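Local coordinates for protein yersinopine synthase (Yersinia pestis, PDB 6C4L) that catalyses the NADPH-dependent reductive condensation of pyruvate with an amino-acid intermediate, the last step in making the metallophore yersinopine, at residues A[210-215]-A[238-243]; A[135-140]-A[160-165]; A[42-47]-A[231-236]; A[102-107]-A[129-134]. One frame throughout, in Å; residues are numbered along the deposited sequence.

Interaction 1: residues A[210-215]-A[238-243]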
loop_
_atom_site.group_PDB
_atom_site.type_symbol
_atom_site.label_atom_id
_atom_site.label_comp_id
_atom_site.label_asym_id
_atom_site.label_seq_id
_atom_site.Cartn_x
_atom_site.Cartn_y
_atom_site.Cartn_z
ATOM N N LYS A 210 5.624 -1.991 -25.348
ATOM C CA LYS A 210 4.544 -2.796 -24.787
ATOM C C LYS A 210 4.788 -4.284 -25.040
ATOM O O LYS A 210 5.458 -4.663 -26.007
ATOM C CB LYS A 210 3.209 -2.378 -25.412
ATOM C CG LYS A 210 2.461 -1.288 -24.652
ATOM C CD LYS A 210 1.525 -1.914 -23.636
ATOM C CE LYS A 210 0.917 -0.885 -22.727
ATOM N NZ LYS A 210 0.259 0.230 -23.482
ATOM N N GLN A 211 4.203 -5.131 -24.175
ATOM C CA GLN A 211 4.273 -6.587 -24.353
ATOM C C GLN A 211 3.505 -7.035 -25.585
ATOM O O GLN A 211 4.032 -7.761 -26.440
ATOM C CB GLN A 211 3.673 -7.318 -23.155
ATOM C CG GLN A 211 4.386 -7.190 -21.861
ATOM C CD GLN A 211 3.763 -8.107 -20.845
ATOM O OE1 GLN A 211 3.998 -9.314 -20.867
ATOM N NE2 GLN A 211 2.919 -7.553 -19.981
ATOM N N ARG A 212 2.220 -6.685 -25.631
ATOM C CA ARG A 212 1.344 -7.034 -26.730
ATOM C C ARG A 212 0.400 -5.871 -26.999
ATOM O O ARG A 212 0.219 -4.991 -26.162
ATOM C CB ARG A 212 0.553 -8.311 -26.425
ATOM C CG ARG A 212 -0.232 -8.312 -25.143
ATOM C CD ARG A 212 -0.847 -9.700 -24.913
ATOM N NE ARG A 212 0.176 -10.757 -24.916
ATOM C CZ ARG A 212 0.932 -11.083 -23.866
ATOM N NH1 ARG A 212 0.776 -10.451 -22.691
ATOM N NH2 ARG A 212 1.838 -12.062 -23.986
ATOM N N ILE A 213 -0.175 -5.886 -28.202
ATOM C CA ILE A 213 -1.163 -4.923 -28.668
ATOM C C ILE A 213 -2.284 -5.737 -29.291
ATOM O O ILE A 213 -2.015 -6.687 -30.040
ATOM C CB ILE A 213 -0.562 -3.957 -29.713
ATOM C CG1 ILE A 213 0.591 -3.150 -29.118
ATOM C CG2 ILE A 213 -1.634 -3.037 -30.309
ATOM C CD1 ILE A 213 0.172 -2.163 -28.042
ATOM N N TYR A 214 -3.524 -5.389 -28.980
ATOM C CA TYR A 214 -4.670 -5.980 -29.657
ATOM C C TYR A 214 -5.082 -5.097 -30.832
ATOM O O TYR A 214 -5.137 -3.871 -30.708
ATOM C CB TYR A 214 -5.835 -6.141 -28.684
ATOM C CG TYR A 214 -5.467 -7.039 -27.521
ATOM C CD1 TYR A 214 -4.807 -6.530 -26.423
ATOM C CD2 TYR A 214 -5.735 -8.408 -27.549
ATOM C CE1 TYR A 214 -4.426 -7.372 -25.356
ATOM C CE2 TYR A 214 -5.359 -9.245 -26.468
ATOM C CZ TYR A 214 -4.723 -8.705 -25.391
ATOM O OH TYR A 214 -4.342 -9.513 -24.340
ATOM N N LEU A 215 -5.391 -5.716 -31.963
ATOM C CA LEU A 215 -5.796 -4.938 -33.124
ATOM C C LEU A 215 -6.855 -5.689 -33.905
ATOM O O LEU A 215 -7.025 -6.900 -33.765
ATOM C CB LEU A 215 -4.606 -4.586 -34.014
ATOM C CG LEU A 215 -3.985 -5.665 -34.918
ATOM C CD1 LEU A 215 -2.919 -5.011 -35.769
ATOM C CD2 LEU A 215 -3.373 -6.837 -34.115
ATOM N N HIS A 238 9.800 -6.606 -30.616
ATOM C CA HIS A 238 9.349 -7.783 -29.875
ATOM C C HIS A 238 7.957 -7.589 -29.296
ATOM O O HIS A 238 7.596 -8.188 -28.282
ATOM C CB HIS A 238 10.337 -8.155 -28.760
ATOM C CG HIS A 238 11.732 -8.380 -29.250
ATOM N ND1 HIS A 238 12.007 -8.932 -30.484
ATOM C CD2 HIS A 238 12.933 -8.111 -28.685
ATOM C CE1 HIS A 238 13.315 -9.000 -30.654
ATOM N NE2 HIS A 238 13.901 -8.508 -29.577
ATOM N N ILE A 239 7.145 -6.770 -29.941
ATOM C CA ILE A 239 5.790 -6.526 -29.476
ATOM C C ILE A 239 4.875 -7.559 -30.111
ATOM O O ILE A 239 4.846 -7.704 -31.335
ATOM C CB ILE A 239 5.334 -5.101 -29.833
ATOM C CG1 ILE A 239 6.301 -4.065 -29.247
ATOM C CG2 ILE A 239 3.919 -4.865 -29.323
ATOM C CD1 ILE A 239 6.260 -2.743 -30.000
ATOM N N ASP A 240 4.095 -8.242 -29.285
ATOM C CA ASP A 240 3.101 -9.168 -29.804
ATOM C C ASP A 240 1.909 -8.408 -30.361
ATOM O O ASP A 240 1.507 -7.386 -29.813
ATOM C CB ASP A 240 2.633 -10.111 -28.697
ATOM C CG ASP A 240 3.575 -11.295 -28.507
ATOM O OD1 ASP A 240 4.318 -11.615 -29.461
ATOM O OD2 ASP A 240 3.567 -11.898 -27.414
ATOM N N THR A 241 1.347 -8.918 -31.450
ATOM C CA THR A 241 0.092 -8.427 -32.007
ATOM C C THR A 241 -0.937 -9.548 -31.977
ATOM O O THR A 241 -0.667 -10.657 -32.458
ATOM C CB THR A 241 0.291 -7.948 -33.440
ATOM O OG1 THR A 241 0.981 -8.970 -34.194
ATOM C CG2 THR A 241 1.098 -6.647 -33.447
ATOM N N LEU A 242 -2.104 -9.265 -31.414
ATOM C CA LEU A 242 -3.170 -10.261 -31.288
ATOM C C LEU A 242 -4.403 -9.838 -32.088
ATOM O O LEU A 242 -5.081 -8.871 -31.697
ATOM C CB LEU A 242 -3.530 -10.471 -29.822
ATOM C CG LEU A 242 -2.508 -11.154 -28.894
ATOM C CD1 LEU A 242 -2.084 -12.516 -29.399
ATOM C CD2 LEU A 242 -1.278 -10.292 -28.700
ATOM N N PRO A 243 -4.752 -10.519 -33.185
ATOM C CA PRO A 243 -5.909 -10.095 -33.981
ATOM C C PRO A 243 -7.205 -10.407 -33.260
ATOM O O PRO A 243 -7.320 -11.439 -32.601
ATOM C CB PRO A 243 -5.788 -10.929 -35.267
ATOM C CG PRO A 243 -4.517 -11.700 -35.146
ATOM C CD PRO A 243 -4.215 -11.787 -33.699
#

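Interaction 2: residues A[135-140]-A[160-165]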
loop_
_atom_site.group_PDB
_atom_site.type_symbol
_atom_site.label_atom_id
_atom_site.label_comp_id
_atom_site.label_asym_id
_atom_site.label_seq_id
_atom_site.Cartn_x
_atom_site.Cartn_y
_atom_site.Cartn_z
ATOM N N VAL A 135 -6.912 3.479 -42.736
ATOM C CA VAL A 135 -6.849 4.459 -41.665
ATOM C C VAL A 135 -6.625 3.700 -40.379
ATOM O O VAL A 135 -7.433 2.838 -40.027
ATOM C CB VAL A 135 -8.129 5.303 -41.585
ATOM C CG1 VAL A 135 -8.089 6.206 -40.369
ATOM C CG2 VAL A 135 -8.309 6.130 -42.866
ATOM N N ILE A 136 -5.539 4.018 -39.682
ATOM C CA ILE A 136 -5.103 3.272 -38.501
ATOM C C ILE A 136 -5.324 4.141 -37.265
ATOM O O ILE A 136 -4.808 5.259 -37.189
ATOM C CB ILE A 136 -3.632 2.855 -38.613
ATOM C CG1 ILE A 136 -3.443 1.988 -39.879
ATOM C CG2 ILE A 136 -3.192 2.072 -37.383
ATOM C CD1 ILE A 136 -2.011 1.694 -40.238
ATOM N N LEU A 137 -6.058 3.606 -36.292
ATOM C CA LEU A 137 -6.386 4.295 -35.031
ATOM C C LEU A 137 -5.394 3.811 -33.979
ATOM O O LEU A 137 -5.510 2.710 -33.443
ATOM C CB LEU A 137 -7.828 4.011 -34.640
ATOM C CG LEU A 137 -8.777 4.319 -35.812
ATOM C CD1 LEU A 137 -10.239 4.045 -35.485
ATOM C CD2 LEU A 137 -8.633 5.773 -36.229
ATOM N N LEU A 138 -4.395 4.642 -33.726
ATOM C CA LEU A 138 -3.196 4.199 -33.046
ATOM C C LEU A 138 -3.458 3.961 -31.568
ATOM O O LEU A 138 -2.994 2.966 -31.002
ATOM C CB LEU A 138 -2.091 5.238 -33.255
ATOM C CG LEU A 138 -0.729 4.864 -32.669
ATOM C CD1 LEU A 138 -0.150 3.694 -33.453
ATOM C CD2 LEU A 138 0.224 6.059 -32.680
ATOM N N SER A 139 -4.196 4.862 -30.920
ATOM C CA SER A 139 -4.594 4.683 -29.521
ATOM C C SER A 139 -6.112 4.803 -29.437
ATOM O O SER A 139 -6.671 5.815 -28.980
ATOM C CB SER A 139 -3.910 5.674 -28.588
ATOM O OG SER A 139 -3.783 5.047 -27.317
ATOM N N SER A 140 -6.778 3.729 -29.835
ATOM C CA SER A 140 -8.208 3.754 -30.036
ATOM C C SER A 140 -8.950 3.824 -28.702
ATOM O O SER A 140 -8.381 3.685 -27.630
ATOM C CB SER A 140 -8.635 2.519 -30.803
ATOM O OG SER A 140 -9.788 2.792 -31.560
ATOM N N VAL A 160 -12.054 1.571 -47.620
ATOM C CA VAL A 160 -10.834 1.783 -46.842
ATOM C C VAL A 160 -10.814 0.863 -45.624
ATOM O O VAL A 160 -11.839 0.646 -44.967
ATOM C CB VAL A 160 -10.709 3.260 -46.426
ATOM C CG1 VAL A 160 -9.548 3.427 -45.403
ATOM C CG2 VAL A 160 -10.508 4.113 -47.670
ATOM N N GLU A 161 -9.636 0.311 -45.322
ATOM C CA GLU A 161 -9.461 -0.555 -44.158
ATOM C C GLU A 161 -9.262 0.299 -42.907
ATOM O O GLU A 161 -8.380 1.162 -42.869
ATOM C CB GLU A 161 -8.258 -1.492 -44.360
ATOM C CG GLU A 161 -7.942 -2.452 -43.171
ATOM C CD GLU A 161 -7.038 -3.602 -43.631
ATOM O OE1 GLU A 161 -6.580 -3.534 -44.790
ATOM O OE2 GLU A 161 -6.786 -4.561 -42.867
ATOM N N VAL A 162 -10.085 0.063 -41.893
ATOM C CA VAL A 162 -9.996 0.766 -40.607
ATOM C C VAL A 162 -9.407 -0.206 -39.600
ATOM O O VAL A 162 -9.993 -1.263 -39.353
ATOM C CB VAL A 162 -11.369 1.264 -40.151
ATOM C CG1 VAL A 162 -11.296 1.893 -38.755
ATOM C CG2 VAL A 162 -11.911 2.266 -41.183
ATOM N N ILE A 163 -8.272 0.154 -39.007
ATOM C CA ILE A 163 -7.644 -0.678 -37.987
ATOM C C ILE A 163 -7.589 0.090 -36.664
ATOM O O ILE A 163 -7.065 1.211 -36.594
ATOM C CB ILE A 163 -6.252 -1.147 -38.430
ATOM C CG1 ILE A 163 -6.396 -2.088 -39.626
ATOM C CG2 ILE A 163 -5.541 -1.912 -37.296
ATOM C CD1 ILE A 163 -5.127 -2.320 -40.324
ATOM N N SER A 164 -8.149 -0.510 -35.622
ATOM C CA SER A 164 -8.008 -0.028 -34.248
ATOM C C SER A 164 -6.901 -0.774 -33.523
ATOM O O SER A 164 -6.868 -2.010 -33.544
ATOM C CB SER A 164 -9.297 -0.215 -33.449
ATOM O OG SER A 164 -10.207 0.829 -33.697
ATOM N N LEU A 165 -6.010 -0.036 -32.865
ATOM C CA LEU A 165 -5.059 -0.632 -31.932
ATOM C C LEU A 165 -5.507 -0.308 -30.516
ATOM O O LEU A 165 -6.016 0.788 -30.262
ATOM C CB LEU A 165 -3.636 -0.110 -32.143
ATOM C CG LEU A 165 -3.090 -0.130 -33.583
ATOM C CD1 LEU A 165 -1.631 0.275 -33.584
ATOM C CD2 LEU A 165 -3.264 -1.495 -34.202
#

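Interaction 3: residues A[42-47]-A[231-236]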
loop_
_atom_site.group_PDB
_atom_site.type_symbol
_atom_site.label_atom_id
_atom_site.label_comp_id
_atom_site.label_asym_id
_atom_site.label_seq_id
_atom_site.Cartn_x
_atom_site.Cartn_y
_atom_site.Cartn_z
ATOM N N SER A 42 10.051 4.122 -41.317
ATOM C CA SER A 42 11.228 4.378 -42.137
ATOM C C SER A 42 12.214 3.218 -42.065
ATOM O O SER A 42 12.933 2.945 -43.035
ATOM C CB SER A 42 11.894 5.673 -41.667
ATOM O OG SER A 42 13.065 5.979 -42.407
ATOM N N ALA A 43 12.253 2.530 -40.931
ATOM C CA ALA A 43 13.155 1.408 -40.755
ATOM C C ALA A 43 12.608 0.132 -41.364
ATOM O O ALA A 43 13.390 -0.773 -41.663
ATOM C CB ALA A 43 13.442 1.182 -39.262
ATOM N N THR A 44 11.291 0.030 -41.551
ATOM C CA THR A 44 10.705 -1.150 -42.182
ATOM C C THR A 44 10.421 -0.962 -43.661
ATOM O O THR A 44 9.923 -1.897 -44.295
ATOM C CB THR A 44 9.406 -1.554 -41.483
ATOM O OG1 THR A 44 8.442 -0.506 -41.611
ATOM C CG2 THR A 44 9.661 -1.846 -39.994
ATOM N N GLY A 45 10.714 0.203 -44.230
ATOM C CA GLY A 45 10.501 0.373 -45.661
ATOM C C GLY A 45 10.869 1.764 -46.135
ATOM O O GLY A 45 11.202 2.656 -45.346
ATOM N N ASP A 46 10.789 1.941 -47.447
ATOM C CA ASP A 46 11.102 3.211 -48.100
ATOM C C ASP A 46 9.764 3.803 -48.539
ATOM O O ASP A 46 9.247 3.508 -49.620
ATOM C CB ASP A 46 12.065 3.029 -49.272
ATOM C CG ASP A 46 12.333 4.328 -50.025
ATOM O OD1 ASP A 46 12.576 5.372 -49.376
ATOM O OD2 ASP A 46 12.311 4.300 -51.278
ATOM N N ALA A 47 9.193 4.621 -47.668
ATOM C CA ALA A 47 7.862 5.165 -47.872
ATOM C C ALA A 47 7.914 6.680 -47.705
ATOM O O ALA A 47 8.672 7.202 -46.882
ATOM C CB ALA A 47 6.873 4.516 -46.879
ATOM N N THR A 231 2.039 -5.790 -37.964
ATOM C CA THR A 231 2.759 -6.790 -37.170
ATOM C C THR A 231 4.255 -6.693 -37.436
ATOM O O THR A 231 5.063 -6.640 -36.506
ATOM C CB THR A 231 2.214 -8.177 -37.496
ATOM O OG1 THR A 231 0.831 -8.231 -37.128
ATOM C CG2 THR A 231 2.965 -9.302 -36.757
ATOM N N ALA A 232 4.638 -6.596 -38.711
ATOM C CA ALA A 232 6.050 -6.455 -39.057
ATOM C C ALA A 232 6.665 -5.220 -38.412
ATOM O O ALA A 232 7.788 -5.273 -37.890
ATOM C CB ALA A 232 6.216 -6.396 -40.576
ATOM N N VAL A 233 5.949 -4.097 -38.439
ATOM C CA VAL A 233 6.459 -2.874 -37.821
ATOM C C VAL A 233 6.720 -3.102 -36.345
ATOM O O VAL A 233 7.755 -2.693 -35.804
ATOM C CB VAL A 233 5.474 -1.708 -38.027
ATOM C CG1 VAL A 233 5.863 -0.518 -37.153
ATOM C CG2 VAL A 233 5.462 -1.288 -39.461
ATOM N N LEU A 234 5.774 -3.741 -35.669
ATOM C CA LEU A 234 5.854 -3.838 -34.225
ATOM C C LEU A 234 6.800 -4.952 -33.798
ATOM O O LEU A 234 7.395 -4.874 -32.718
ATOM C CB LEU A 234 4.463 -4.063 -33.637
ATOM C CG LEU A 234 3.438 -2.925 -33.809
ATOM C CD1 LEU A 234 2.232 -3.155 -32.906
ATOM C CD2 LEU A 234 4.041 -1.566 -33.515
ATOM N N ALA A 235 6.953 -5.984 -34.635
ATOM C CA ALA A 235 7.868 -7.081 -34.321
ATOM C C ALA A 235 9.290 -6.579 -34.099
ATOM O O ALA A 235 10.027 -7.123 -33.268
ATOM C CB ALA A 235 7.837 -8.112 -35.448
ATOM N N ARG A 236 9.693 -5.542 -34.833
ATOM C CA ARG A 236 11.015 -4.953 -34.658
ATOM C C ARG A 236 11.343 -4.660 -33.201
ATOM O O ARG A 236 12.524 -4.536 -32.863
ATOM C CB ARG A 236 11.133 -3.662 -35.471
ATOM C CG ARG A 236 12.515 -3.463 -36.081
ATOM C CD ARG A 236 12.575 -2.206 -36.923
ATOM N NE ARG A 236 12.316 -1.022 -36.104
ATOM C CZ ARG A 236 13.250 -0.179 -35.667
ATOM N NH1 ARG A 236 14.531 -0.376 -35.965
ATOM N NH2 ARG A 236 12.901 0.867 -34.926
#

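Interaction 4: residues A[102-107]-A[129-134]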
loop_
_atom_site.group_PDB
_atom_site.type_symbol
_atom_site.label_atom_id
_atom_site.label_comp_id
_atom_site.label_asym_id
_atom_site.label_seq_id
_atom_site.Cartn_x
_atom_site.Cartn_y
_atom_site.Cartn_z
ATOM N N VAL A 102 -4.163 16.031 -48.496
ATOM C CA VAL A 102 -4.619 15.727 -49.847
ATOM C C VAL A 102 -3.437 15.194 -50.636
ATOM O O VAL A 102 -2.279 15.416 -50.278
ATOM C CB VAL A 102 -5.196 16.972 -50.570
ATOM C CG1 VAL A 102 -6.160 17.686 -49.683
ATOM C CG2 VAL A 102 -4.091 17.914 -51.012
ATOM N N GLY A 103 -3.731 14.541 -51.764
ATOM C CA GLY A 103 -2.699 13.990 -52.616
ATOM C C GLY A 103 -2.767 12.475 -52.675
ATOM O O GLY A 103 -3.852 11.882 -52.609
ATOM N N ASP A 104 -1.596 11.845 -52.803
ATOM C CA ASP A 104 -1.544 10.420 -53.104
ATOM C C ASP A 104 -1.364 9.569 -51.864
ATOM O O ASP A 104 -0.957 8.400 -51.962
ATOM C CB ASP A 104 -0.447 10.135 -54.128
ATOM C CG ASP A 104 -0.938 10.334 -55.573
ATOM O OD1 ASP A 104 -2.006 10.989 -55.786
ATOM O OD2 ASP A 104 -0.268 9.805 -56.500
ATOM N N TRP A 105 -1.682 10.116 -50.698
ATOM C CA TRP A 105 -1.547 9.371 -49.458
ATOM C C TRP A 105 -2.427 8.138 -49.494
ATOM O O TRP A 105 -3.599 8.215 -49.870
ATOM C CB TRP A 105 -1.942 10.258 -48.261
ATOM C CG TRP A 105 -1.169 11.508 -48.211
ATOM C CD1 TRP A 105 -1.623 12.772 -48.475
ATOM C CD2 TRP A 105 0.218 11.629 -47.907
ATOM N NE1 TRP A 105 -0.596 13.676 -48.332
ATOM C CE2 TRP A 105 0.543 12.998 -47.976
ATOM C CE3 TRP A 105 1.220 10.708 -47.562
ATOM C CZ2 TRP A 105 1.824 13.470 -47.733
ATOM C CZ3 TRP A 105 2.490 11.181 -47.308
ATOM C CH2 TRP A 105 2.783 12.550 -47.411
ATOM N N GLN A 106 -1.865 6.995 -49.108
ATOM C CA GLN A 106 -2.629 5.759 -49.087
ATOM C C GLN A 106 -2.872 5.233 -47.689
ATOM O O GLN A 106 -3.733 4.360 -47.512
ATOM C CB GLN A 106 -1.914 4.686 -49.913
ATOM C CG GLN A 106 -1.651 5.183 -51.329
ATOM C CD GLN A 106 -1.252 4.101 -52.310
ATOM O OE1 GLN A 106 -1.498 2.928 -52.089
ATOM N NE2 GLN A 106 -0.669 4.509 -53.429
ATOM N N ARG A 107 -2.154 5.745 -46.703
ATOM C CA ARG A 107 -2.366 5.375 -45.314
ATOM C C ARG A 107 -2.391 6.640 -44.472
ATOM O O ARG A 107 -1.488 7.482 -44.571
ATOM C CB ARG A 107 -1.264 4.419 -44.845
ATOM C CG ARG A 107 -1.433 3.910 -43.463
ATOM C CD ARG A 107 -0.184 3.133 -42.996
ATOM N NE ARG A 107 0.006 1.919 -43.788
ATOM C CZ ARG A 107 1.095 1.632 -44.498
ATOM N NH1 ARG A 107 2.130 2.461 -44.541
ATOM N NH2 ARG A 107 1.154 0.490 -45.168
ATOM N N LEU A 129 -8.171 12.449 -51.653
ATOM C CA LEU A 129 -7.348 11.297 -51.288
ATOM C C LEU A 129 -7.849 10.125 -52.121
ATOM O O LEU A 129 -8.469 9.191 -51.600
ATOM C CB LEU A 129 -7.439 11.000 -49.781
ATOM C CG LEU A 129 -6.938 12.137 -48.911
ATOM C CD1 LEU A 129 -7.126 11.866 -47.364
ATOM C CD2 LEU A 129 -5.475 12.418 -49.219
ATOM N N PRO A 130 -7.613 10.158 -53.438
ATOM C CA PRO A 130 -8.173 9.125 -54.318
ATOM C C PRO A 130 -7.576 7.745 -54.120
ATOM O O PRO A 130 -8.208 6.763 -54.536
ATOM C CB PRO A 130 -7.841 9.650 -55.720
ATOM C CG PRO A 130 -6.606 10.495 -55.503
ATOM C CD PRO A 130 -6.845 11.165 -54.181
ATOM N N GLN A 131 -6.385 7.630 -53.521
ATOM C CA GLN A 131 -5.715 6.339 -53.363
ATOM C C GLN A 131 -5.677 5.857 -51.919
ATOM O O GLN A 131 -4.864 4.987 -51.565
ATOM C CB GLN A 131 -4.298 6.423 -53.903
ATOM C CG GLN A 131 -4.245 6.501 -55.412
ATOM C CD GLN A 131 -2.828 6.550 -55.887
ATOM O OE1 GLN A 131 -2.062 7.431 -55.492
ATOM N NE2 GLN A 131 -2.449 5.590 -56.708
ATOM N N LEU A 132 -6.560 6.379 -51.089
ATOM C CA LEU A 132 -6.603 5.998 -49.696
ATOM C C LEU A 132 -6.992 4.535 -49.530
ATOM O O LEU A 132 -8.070 4.127 -49.962
ATOM C CB LEU A 132 -7.600 6.896 -48.965
ATOM C CG LEU A 132 -7.711 6.681 -47.473
ATOM C CD1 LEU A 132 -6.354 6.876 -46.812
ATOM C CD2 LEU A 132 -8.737 7.643 -46.899
ATOM N N LYS A 133 -6.164 3.766 -48.818
ATOM C CA LYS A 133 -6.432 2.348 -48.545
ATOM C C LYS A 133 -6.644 2.011 -47.074
ATOM O O LYS A 133 -7.300 1.008 -46.769
ATOM C CB LYS A 133 -5.273 1.469 -49.054
ATOM C CG LYS A 133 -4.936 1.756 -50.523
ATOM C CD LYS A 133 -3.945 0.756 -51.095
ATOM C CE LYS A 133 -3.802 0.969 -52.622
ATOM N NZ LYS A 133 -2.741 0.096 -53.204
ATOM N N SER A 134 -6.089 2.777 -46.151
ATOM C CA SER A 134 -6.259 2.373 -44.768
ATOM C C SER A 134 -6.170 3.568 -43.831
ATOM O O SER A 134 -5.460 4.539 -44.090
ATOM C CB SER A 134 -5.224 1.307 -44.417
ATOM O OG SER A 134 -4.015 1.903 -43.991
HETATM O O HOH W 1 -4.801 9.430 -51.671
#

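Interaction 1: residues A[210-215]-A[238-243]
R212 crosses the side chain of L242, its CB 3.5 Å from L242 CD2 and the same methyl at the edge of its guanidinium group, near the plane. CG is wedged between the backbone N and the carbonyl carbon (chi1 54°), and a bend at chi3 turns the chain alongside D240, the two side chains pointing the same way. Their charges meet only loosely: R212 NH2 and D240 OD2 form a long salt bridge of 3.8 Å, with guanidinium and carboxylate planes 36° apart. Farther along this face Y214 meets L242 at a slant, ring atom CD2 3.8 Å from L242 CB. On the other face I213 CG1 touches I239 CG2 at 3.7 Å, and L215 CD2 reaches T241 CB at 3.9 Å. Between the two faces the backbones are joined by four parallel-sheet hydrogen bonds. The series begins with D240 N to Q211 O (2.9 Å), passes through I213 N to D240 O and L242 N to I213 O, and closes with L215 N to L242 O (3.2 Å).

The second shell fixes the polar ends. D328 takes R212 NH1 in a salt bridge and Y214 OH in a hydrogen bond, while F253 stacks on the Y214 ring. L230 and L234 of helix 225-235 cover the I213, L215 and T241 face, and T231 bonds T241 OG1. Strand 203-217, helix 225-235 and strand 240-243 thus form a beta-alpha-beta crossover, here joining two parallel strands of the mixed sheet.

Interaction 2: residues A[135-140]-A[160-165]
L165 carries its CG beside the backbone N (chi1 -50°), while L138 has CG opposite its own N (chi1 -176°), and the two leucines cross with their CD1 methyls 3.7 Å apart. L165 CB also rests on L138 O at 3.3 Å. On the face of V135, V162 and S164, L137 puts its CD1 3.7 Å from S164 OG and 4.1 Å from V162 CG1. V135 CG2 meets V160 CG1 at 3.9 Å at the start of the pairing.

The backbones form a parallel ladder: V135 N bonds E161 O, I163 N bonds V135 O, L137 N bonds I163 O, and L165 N bonds L137 O. Past the last rung the chain turns back far enough for S140 N to reach L165 O at 3.1 Å, which extends the grip into the loop. S140 OG and S164 OG lie 2.9 Å apart. E251 OE2 is hydrogen-bonded to S164 OG and weakly to S140 OG, so the two buried hydroxyls gather round one carboxylate oxygen.

Helix 144-154 covers the L137 and V162 face through V148. E226 of helix 225-235 touches I136 and I163 on the reverse side. The contact closes the beta-alpha-beta unit of strand 134-137, helix 144-154 and strand 161-165. L138, next after L137, comes within about 4 Å of the side chain of A33, an NADP(+)-binding residue, as expected at the carboxyl ends of the strands in a Rossmann-type dinucleotide-binding fold.

Interaction 3: residues A[42-47]-A[231-236]
The T44 hydroxyl has two backbone oxygens of its own helix as partners, D40 O and I41 O, which must share its one proton, and from that position T44 OG1 meets V233 CG2 at 3.8 Å. The hydroxyl sits between the backbone N and the carbonyl carbon (chi1 63°), where it can turn back onto the preceding helical turn. That rotation swings the methyl outward: T44 CG2 lies 4.0 Å from V233 CA and 4.2 Å from R236 CD. The T44 and V233 side chains cross at about a right angle.

R236, beside A235 in the chain, reaches over with a bend at chi3 and lays one face of its guanidinium group on A43. A43 CB stands 3.7 Å above the plane, offset toward the rim. The charge itself is met elsewhere: R236 NH2 makes a salt bridge to D40, one turn before T44, and a weak bond to Q84. No hydrogen bond runs between 42-47 and 231-236, so van der Waals touches and this flat cover make up the small contact.

It joins the carboxyl-terminal parts of helix 32-44 and helix 225-235 at the surface. The amino-terminal end of helix 32-44 includes P32 and A33 of the NADP(+)-binding residues A30 to A33, consistent with the first helix of a Rossmann-type nucleotide-binding unit.

Interaction 4: residues A[102-107]-A[129-134]
The W105 indole takes L129 CD2 at its edge, near the ring plane, with L129 CD2 3.9 Å from W105 CD1. The same methyl reaches on to V102 CA at 3.5 Å. A second flat group, the R107 guanidinium, is placed mainly from outside: E226 makes a salt bridge with R107 NH2, and W229 a cation-pi contact with the group. The R107 chain leaves trans to its own amide nitrogen (chi1 -176°), beside S134, whose OG is 3.3 Å from R107 CG and is itself hydrogen-bonded to E226.

Q106, between W105 and R107 in the chain, extends alongside K133, its OE1 3.1 Å from K133 CE, and Q106 CG rests on Q131 O. Q106 O is the polar centre of the contact, accepting K133 N at 2.8 Å and S134 N at 3.1 Å. Two successive amides thus share one oxygen, the S134 donor in the carbonyl plane and the K133 donor tilted from it.

A type I turn from L129 to L132 brings Q131 round to a water. This water donates to G103 O (2.8 Å), accepts from Q131 N, and lies doubtfully close to W105 O. Beyond the turn R107 and S134 form a single parallel beta bridge. The two loops therefore come together just where strands 107-110 and 134-137 start side by side, at the amino-terminal ends of two neighbouring parallel strands of the mixed sheet, as in a Rossmann-type fold.

Interactions 4, 2 and 1 follow one another along the chain, and all reach strands of the same mixed sheet. Interaction 4 leads straight into interaction 2, their centres about 15 Å apart, through a probable hydrogen bond from E161 N to K133 O. Interaction 2 meets interaction 1, about 14 Å away between centres, where L165 packs on L215 of the antiparallel neighbouring strand 203-217. Interaction 3 joins helix 32-44 to helix 225-235 and spans the loop that contains interactions 2 and 4. Its helix 225-235 also links the two strands of interaction 1. The sheet and its helices thus tie the NADP(+)-binding region to later strands.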